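Local atomic coordinates of enterotoxin SEN variant (Staphylococcus aureus, PDB entry 6KRY), a protein that probably acts as a secreted superantigen toxin of the staphylococcal/streptococcal toxin family. Residues K8-T22 and K162-G174. Residues are numbered along the deposited sequence; the frame is centred on the assembly and turned at random.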
loop_
_atom_site.group_PDB
_atom_site.type_symbol
_atom_site.label_atom_id
_atom_site.label_comp_id
_atom_site.label_asym_id
_atom_site.label_seq_id
_atom_site.Cartn_x
_atom_site.Cartn_y
_atom_site.Cartn_z
ATOM N N LYS A 8 -17.698 2.818 -5.879
ATOM C CA LYS A 8 -18.084 1.481 -6.341
ATOM C C LYS A 8 -18.673 0.688 -5.165
ATOM O O LYS A 8 -18.412 0.970 -3.989
ATOM C CB LYS A 8 -16.874 0.730 -6.904
ATOM C CG LYS A 8 -16.098 1.439 -7.999
ATOM C CD LYS A 8 -16.797 1.459 -9.324
ATOM C CE LYS A 8 -16.018 2.234 -10.369
ATOM N NZ LYS A 8 -16.154 3.702 -10.175
ATOM N N LYS A 9 -19.443 -0.335 -5.508
ATOM C CA LYS A 9 -20.185 -1.115 -4.554
ATOM C C LYS A 9 -19.462 -2.443 -4.273
ATOM O O LYS A 9 -19.039 -3.104 -5.201
ATOM C CB LYS A 9 -21.570 -1.388 -5.145
ATOM C CG LYS A 9 -22.710 -1.252 -4.163
ATOM C CD LYS A 9 -24.075 -1.210 -4.811
ATOM C CE LYS A 9 -25.007 -2.282 -4.274
ATOM N NZ LYS A 9 -24.842 -2.544 -2.814
ATOM N N LYS A 10 -19.363 -2.845 -2.998
ATOM C CA LYS A 10 -18.790 -4.142 -2.659
ATOM C C LYS A 10 -19.503 -5.308 -3.381
ATOM O O LYS A 10 -18.847 -6.258 -3.811
ATOM C CB LYS A 10 -18.867 -4.391 -1.151
ATOM C CG LYS A 10 -18.251 -5.705 -0.718
ATOM C CD LYS A 10 -18.346 -5.931 0.755
ATOM C CE LYS A 10 -17.649 -7.190 1.186
ATOM N NZ LYS A 10 -17.636 -7.297 2.648
ATOM N N SER A 11 -20.832 -5.259 -3.479
ATOM C CA SER A 11 -21.621 -6.361 -4.053
ATOM C C SER A 11 -21.367 -6.529 -5.554
ATOM O O SER A 11 -21.754 -7.523 -6.109
ATOM C CB SER A 11 -23.066 -6.182 -3.783
ATOM O OG SER A 11 -23.527 -4.992 -4.388
ATOM N N ASP A 12 -20.699 -5.582 -6.211
ATOM C CA ASP A 12 -20.323 -5.709 -7.638
ATOM C C ASP A 12 -18.942 -6.351 -7.838
ATOM O O ASP A 12 -18.444 -6.426 -8.984
ATOM C CB ASP A 12 -20.305 -4.338 -8.320
ATOM C CG ASP A 12 -21.697 -3.782 -8.553
ATOM O OD1 ASP A 12 -22.666 -4.569 -8.470
ATOM O OD2 ASP A 12 -21.805 -2.563 -8.794
ATOM N N ILE A 13 -18.255 -6.697 -6.738
ATOM C CA ILE A 13 -16.964 -7.316 -6.815
ATOM C C ILE A 13 -17.193 -8.829 -6.794
ATOM O O ILE A 13 -17.943 -9.332 -5.964
ATOM C CB ILE A 13 -16.018 -6.862 -5.693
ATOM C CG1 ILE A 13 -15.809 -5.347 -5.716
ATOM C CG2 ILE A 13 -14.698 -7.597 -5.814
ATOM C CD1 ILE A 13 -14.855 -4.885 -4.662
ATOM N N ASP A 14 -16.603 -9.510 -7.773
ATOM C CA ASP A 14 -16.618 -10.950 -7.875
ATOM C C ASP A 14 -16.232 -11.580 -6.520
ATOM O O ASP A 14 -15.299 -11.131 -5.870
ATOM C CB ASP A 14 -15.676 -11.290 -9.028
ATOM C CG ASP A 14 -15.185 -12.710 -9.067
ATOM O OD1 ASP A 14 -15.986 -13.576 -9.479
ATOM O OD2 ASP A 14 -13.985 -12.932 -8.722
ATOM N N SER A 15 -16.942 -12.631 -6.091
ATOM C CA SER A 15 -16.649 -13.252 -4.824
ATOM C C SER A 15 -15.199 -13.756 -4.755
ATOM O O SER A 15 -14.598 -13.630 -3.711
ATOM C CB SER A 15 -17.602 -14.377 -4.503
ATOM O OG SER A 15 -18.921 -13.883 -4.358
ATOM N N SER A 16 -14.639 -14.297 -5.849
ATOM C CA SER A 16 -13.224 -14.779 -5.792
ATOM C C SER A 16 -12.250 -13.631 -5.491
ATOM O O SER A 16 -11.238 -13.784 -4.779
ATOM C CB SER A 16 -12.833 -15.546 -7.034
ATOM O OG SER A 16 -13.584 -16.769 -7.118
ATOM N N LYS A 17 -12.522 -12.466 -6.069
ATOM C CA LYS A 17 -11.710 -11.308 -5.834
ATOM C C LYS A 17 -11.783 -10.860 -4.366
ATOM O O LYS A 17 -10.786 -10.501 -3.788
ATOM C CB LYS A 17 -12.130 -10.260 -6.843
ATOM C CG LYS A 17 -11.396 -8.934 -6.793
ATOM C CD LYS A 17 -11.624 -8.144 -8.051
ATOM C CE LYS A 17 -11.291 -6.673 -7.927
ATOM N NZ LYS A 17 -11.457 -5.980 -9.227
ATOM N N LEU A 18 -12.974 -10.795 -3.785
ATOM C CA LEU A 18 -13.084 -10.426 -2.386
ATOM C C LEU A 18 -12.319 -11.415 -1.511
ATOM O O LEU A 18 -11.686 -11.040 -0.517
ATOM C CB LEU A 18 -14.562 -10.427 -1.983
ATOM C CG LEU A 18 -15.387 -9.269 -2.514
ATOM C CD1 LEU A 18 -16.829 -9.419 -2.060
ATOM C CD2 LEU A 18 -14.793 -7.938 -2.053
ATOM N N PHE A 19 -12.358 -12.698 -1.883
ATOM C CA PHE A 19 -11.645 -13.719 -1.129
ATOM C C PHE A 19 -10.122 -13.463 -1.134
ATOM O O PHE A 19 -9.426 -13.522 -0.105
ATOM C CB PHE A 19 -11.980 -15.079 -1.735
ATOM C CG PHE A 19 -11.419 -16.268 -1.022
ATOM C CD1 PHE A 19 -11.722 -16.527 0.308
ATOM C CD2 PHE A 19 -10.704 -17.217 -1.722
ATOM C CE1 PHE A 19 -11.273 -17.682 0.943
ATOM C CE2 PHE A 19 -10.280 -18.382 -1.091
ATOM C CZ PHE A 19 -10.517 -18.590 0.246
ATOM N N ASN A 20 -9.580 -13.184 -2.314
ATOM C CA ASN A 20 -8.137 -12.854 -2.468
ATOM C C ASN A 20 -7.796 -11.516 -1.783
ATOM O O ASN A 20 -6.767 -11.453 -1.124
ATOM C CB ASN A 20 -7.745 -12.838 -3.937
ATOM C CG ASN A 20 -7.696 -14.252 -4.473
ATOM O OD1 ASN A 20 -8.415 -14.599 -5.398
ATOM N ND2 ASN A 20 -6.926 -15.093 -3.819
ATOM N N LEU A 21 -8.665 -10.501 -1.880
ATOM C CA LEU A 21 -8.421 -9.228 -1.173
ATOM C C LEU A 21 -8.432 -9.447 0.351
ATOM O O LEU A 21 -7.634 -8.849 1.074
ATOM C CB LEU A 21 -9.444 -8.176 -1.614
ATOM C CG LEU A 21 -9.230 -7.665 -3.039
ATOM C CD1 LEU A 21 -10.410 -6.821 -3.489
ATOM C CD2 LEU A 21 -7.962 -6.827 -3.117
ATOM N N THR A 22 -9.335 -10.293 0.831
ATOM C CA THR A 22 -9.401 -10.586 2.248
ATOM C C THR A 22 -8.055 -11.129 2.750
ATOM O O THR A 22 -7.602 -10.745 3.842
ATOM C CB THR A 22 -10.526 -11.588 2.545
ATOM O OG1 THR A 22 -11.801 -11.062 2.173
ATOM C CG2 THR A 22 -10.606 -11.949 4.008
ATOM N N LYS A 162 -14.468 -5.750 8.488
ATOM C CA LYS A 162 -14.633 -6.830 7.499
ATOM C C LYS A 162 -14.952 -6.252 6.115
ATOM O O LYS A 162 -15.843 -6.749 5.379
ATOM C CB LYS A 162 -15.723 -7.808 7.961
ATOM C CG LYS A 162 -15.646 -8.163 9.426
ATOM C CD LYS A 162 -14.766 -9.310 9.709
ATOM C CE LYS A 162 -15.495 -10.617 9.482
ATOM N NZ LYS A 162 -14.788 -11.744 10.131
ATOM N N ILE A 163 -14.202 -5.208 5.745
ATOM C CA ILE A 163 -14.368 -4.521 4.497
ATOM C C ILE A 163 -14.482 -5.505 3.336
ATOM O O ILE A 163 -15.366 -5.351 2.506
ATOM C CB ILE A 163 -13.158 -3.588 4.261
ATOM C CG1 ILE A 163 -13.118 -2.469 5.287
ATOM C CG2 ILE A 163 -13.152 -3.040 2.843
ATOM C CD1 ILE A 163 -14.387 -1.719 5.391
ATOM N N TYR A 164 -13.533 -6.441 3.220
ATOM C CA TYR A 164 -13.410 -7.231 1.972
ATOM C C TYR A 164 -13.996 -8.649 2.080
ATOM O O TYR A 164 -14.049 -9.353 1.077
ATOM C CB TYR A 164 -11.945 -7.301 1.518
ATOM C CG TYR A 164 -11.428 -5.966 1.066
ATOM C CD1 TYR A 164 -12.067 -5.254 0.068
ATOM C CD2 TYR A 164 -10.333 -5.377 1.669
ATOM C CE1 TYR A 164 -11.623 -3.992 -0.311
ATOM C CE2 TYR A 164 -9.843 -4.138 1.267
ATOM C CZ TYR A 164 -10.487 -3.446 0.272
ATOM O OH TYR A 164 -10.038 -2.209 -0.122
ATOM N N ASN A 165 -14.500 -9.033 3.248
ATOM C CA ASN A 165 -14.984 -10.412 3.465
ATOM C C ASN A 165 -16.145 -10.759 2.547
ATOM O O ASN A 165 -17.142 -10.026 2.482
ATOM C CB ASN A 165 -15.433 -10.638 4.904
ATOM C CG ASN A 165 -14.240 -10.705 5.798
ATOM O OD1 ASN A 165 -13.869 -11.792 6.251
ATOM N ND2 ASN A 165 -13.578 -9.570 5.947
ATOM N N LYS A 166 -16.018 -11.913 1.869
ATOM C CA LYS A 166 -16.990 -12.375 0.923
ATOM C C LYS A 166 -18.339 -12.727 1.576
ATOM O O LYS A 166 -19.306 -12.847 0.857
ATOM C CB LYS A 166 -16.474 -13.616 0.191
ATOM C CG LYS A 166 -16.200 -14.808 1.088
ATOM C CD LYS A 166 -15.509 -15.928 0.371
ATOM C CE LYS A 166 -14.871 -16.922 1.312
ATOM N NZ LYS A 166 -15.847 -17.545 2.209
ATOM N N ASP A 167 -18.387 -12.911 2.894
ATOM C CA ASP A 167 -19.639 -13.332 3.538
ATOM C C ASP A 167 -20.096 -12.278 4.549
ATOM O O ASP A 167 -20.886 -12.560 5.432
ATOM C CB ASP A 167 -19.505 -14.691 4.216
ATOM C CG ASP A 167 -18.108 -14.952 4.729
ATOM O OD1 ASP A 167 -17.507 -13.996 5.300
ATOM O OD2 ASP A 167 -17.608 -16.093 4.492
ATOM N N THR A 168 -19.641 -11.043 4.352
ATOM C CA THR A 168 -20.229 -9.916 5.042
ATOM C C THR A 168 -20.744 -8.909 3.997
ATOM O O THR A 168 -20.147 -8.705 2.926
ATOM C CB THR A 168 -19.192 -9.385 6.035
ATOM O OG1 THR A 168 -19.780 -8.495 6.974
ATOM C CG2 THR A 168 -18.103 -8.635 5.330
ATOM N N GLY A 169 -21.842 -8.217 4.314
ATOM C CA GLY A 169 -22.400 -7.239 3.367
ATOM C C GLY A 169 -22.916 -5.972 4.016
ATOM O O GLY A 169 -23.632 -5.208 3.376
ATOM N N ASN A 170 -22.514 -5.702 5.260
ATOM C CA ASN A 170 -23.048 -4.542 5.991
ATOM C C ASN A 170 -22.297 -3.255 5.597
ATOM O O ASN A 170 -22.863 -2.193 5.707
ATOM C CB ASN A 170 -23.007 -4.775 7.492
ATOM C CG ASN A 170 -21.583 -5.012 7.900
ATOM O OD1 ASN A 170 -20.889 -5.792 7.241
ATOM N ND2 ASN A 170 -21.135 -4.282 8.910
ATOM N N ILE A 171 -21.022 -3.335 5.204
ATOM C CA ILE A 171 -20.357 -2.180 4.509
ATOM C C ILE A 171 -20.398 -2.403 2.992
ATOM O O ILE A 171 -19.892 -3.414 2.535
ATOM C CB ILE A 171 -18.919 -1.989 5.021
ATOM C CG1 ILE A 171 -18.843 -1.800 6.544
ATOM C CG2 ILE A 171 -18.245 -0.852 4.279
ATOM C CD1 ILE A 171 -19.661 -0.651 7.057
ATOM N N GLN A 172 -20.998 -1.478 2.222
ATOM C CA GLN A 172 -21.118 -1.628 0.770
ATOM C C GLN A 172 -20.232 -0.654 0.009
ATOM O O GLN A 172 -19.912 -0.910 -1.150
ATOM C CB GLN A 172 -22.569 -1.456 0.301
ATOM C CG GLN A 172 -23.397 -2.729 0.437
ATOM C CD GLN A 172 -22.821 -3.886 -0.349
ATOM O OE1 GLN A 172 -22.434 -3.738 -1.514
ATOM N NE2 GLN A 172 -22.767 -5.052 0.295
ATOM N N LYS A 173 -19.919 0.496 0.612
ATOM C CA LYS A 173 -19.109 1.473 -0.060
ATOM C C LYS A 173 -18.184 2.111 0.986
ATOM O O LYS A 173 -18.462 2.096 2.206
ATOM C CB LYS A 173 -19.925 2.590 -0.727
ATOM C CG LYS A 173 -20.928 2.148 -1.799
ATOM C CD LYS A 173 -21.641 3.294 -2.511
ATOM C CE LYS A 173 -22.340 2.844 -3.786
ATOM N NZ LYS A 173 -23.039 3.974 -4.434
ATOM N N GLY A 174 -17.090 2.677 0.493
ATOM C CA GLY A 174 -16.205 3.361 1.408
ATOM C C GLY A 174 -15.043 4.002 0.698
ATOM O O GLY A 174 -14.630 3.583 -0.375
HETATM O O HOH W 1 -16.926 2.369 -2.315
HETATM O O HOH W 2 -19.282 -5.479 4.019
HETATM O O HOH W 3 -19.360 -12.561 -2.214
HETATM O O HOH W 4 -13.435 -13.201 1.948
#
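K10 sends its side chain into the loop 162-172, which curls around the ammonium group and grips it with backbone carbonyls. CG stands anti to the backbone N (chi1 -178°) and the chain beyond is extended, which carries NZ deep among these oxygens. K10 NZ donates to N165 O at 2.8 Å. A second bond runs from K10 NZ to T168 O at 2.9 Å, and a third from K10 NZ to I163 O at 3.0 Å; that to K162 O is weak. NZ lies well above the carbonyl planes of T168 and I163, but only tilted from that of N165, whose oxygen also takes the turn bond from T168 N on its opposite face. A water accepts from K10 NZ and donates to I171 O.

At the base of the lysine the backbones join directly: K10 N donates to Q172 O at 2.7 Å, nearly straight at 164°. The Q172 side chain, bent at chi2, turns its OE1 back to the 3-10 turn. There S11 N arrives in the amide plane on a lone pair (3.0 Å to Q172 OE1), while K9 NZ comes from above that plane; at the other end of the amide, Q172 NE2 donates almost straight to G169 O.

Apolar contacts belong to helix 15-26. L21 CB sits over one face of the Y164 ring, 4.0 Å from Y164 CG, and L18 CD2 approaches its edge; Y164 OH is bonded to L192 O and R154. Farther out, the K166 chain runs beside F19, its CE oblique to the ring. One water bridges T22 OG1 and K166 N.

Together these bonds tie the N-terminal segment to the beta-grasp domain, beside the bulge of Q172 and K173 against Y225. With several carbonyl dipoles and no carboxylate among its direct partners here, the buried K10 ammonium is probably stabilised in its charged form and probably helps to hold the loop's shape.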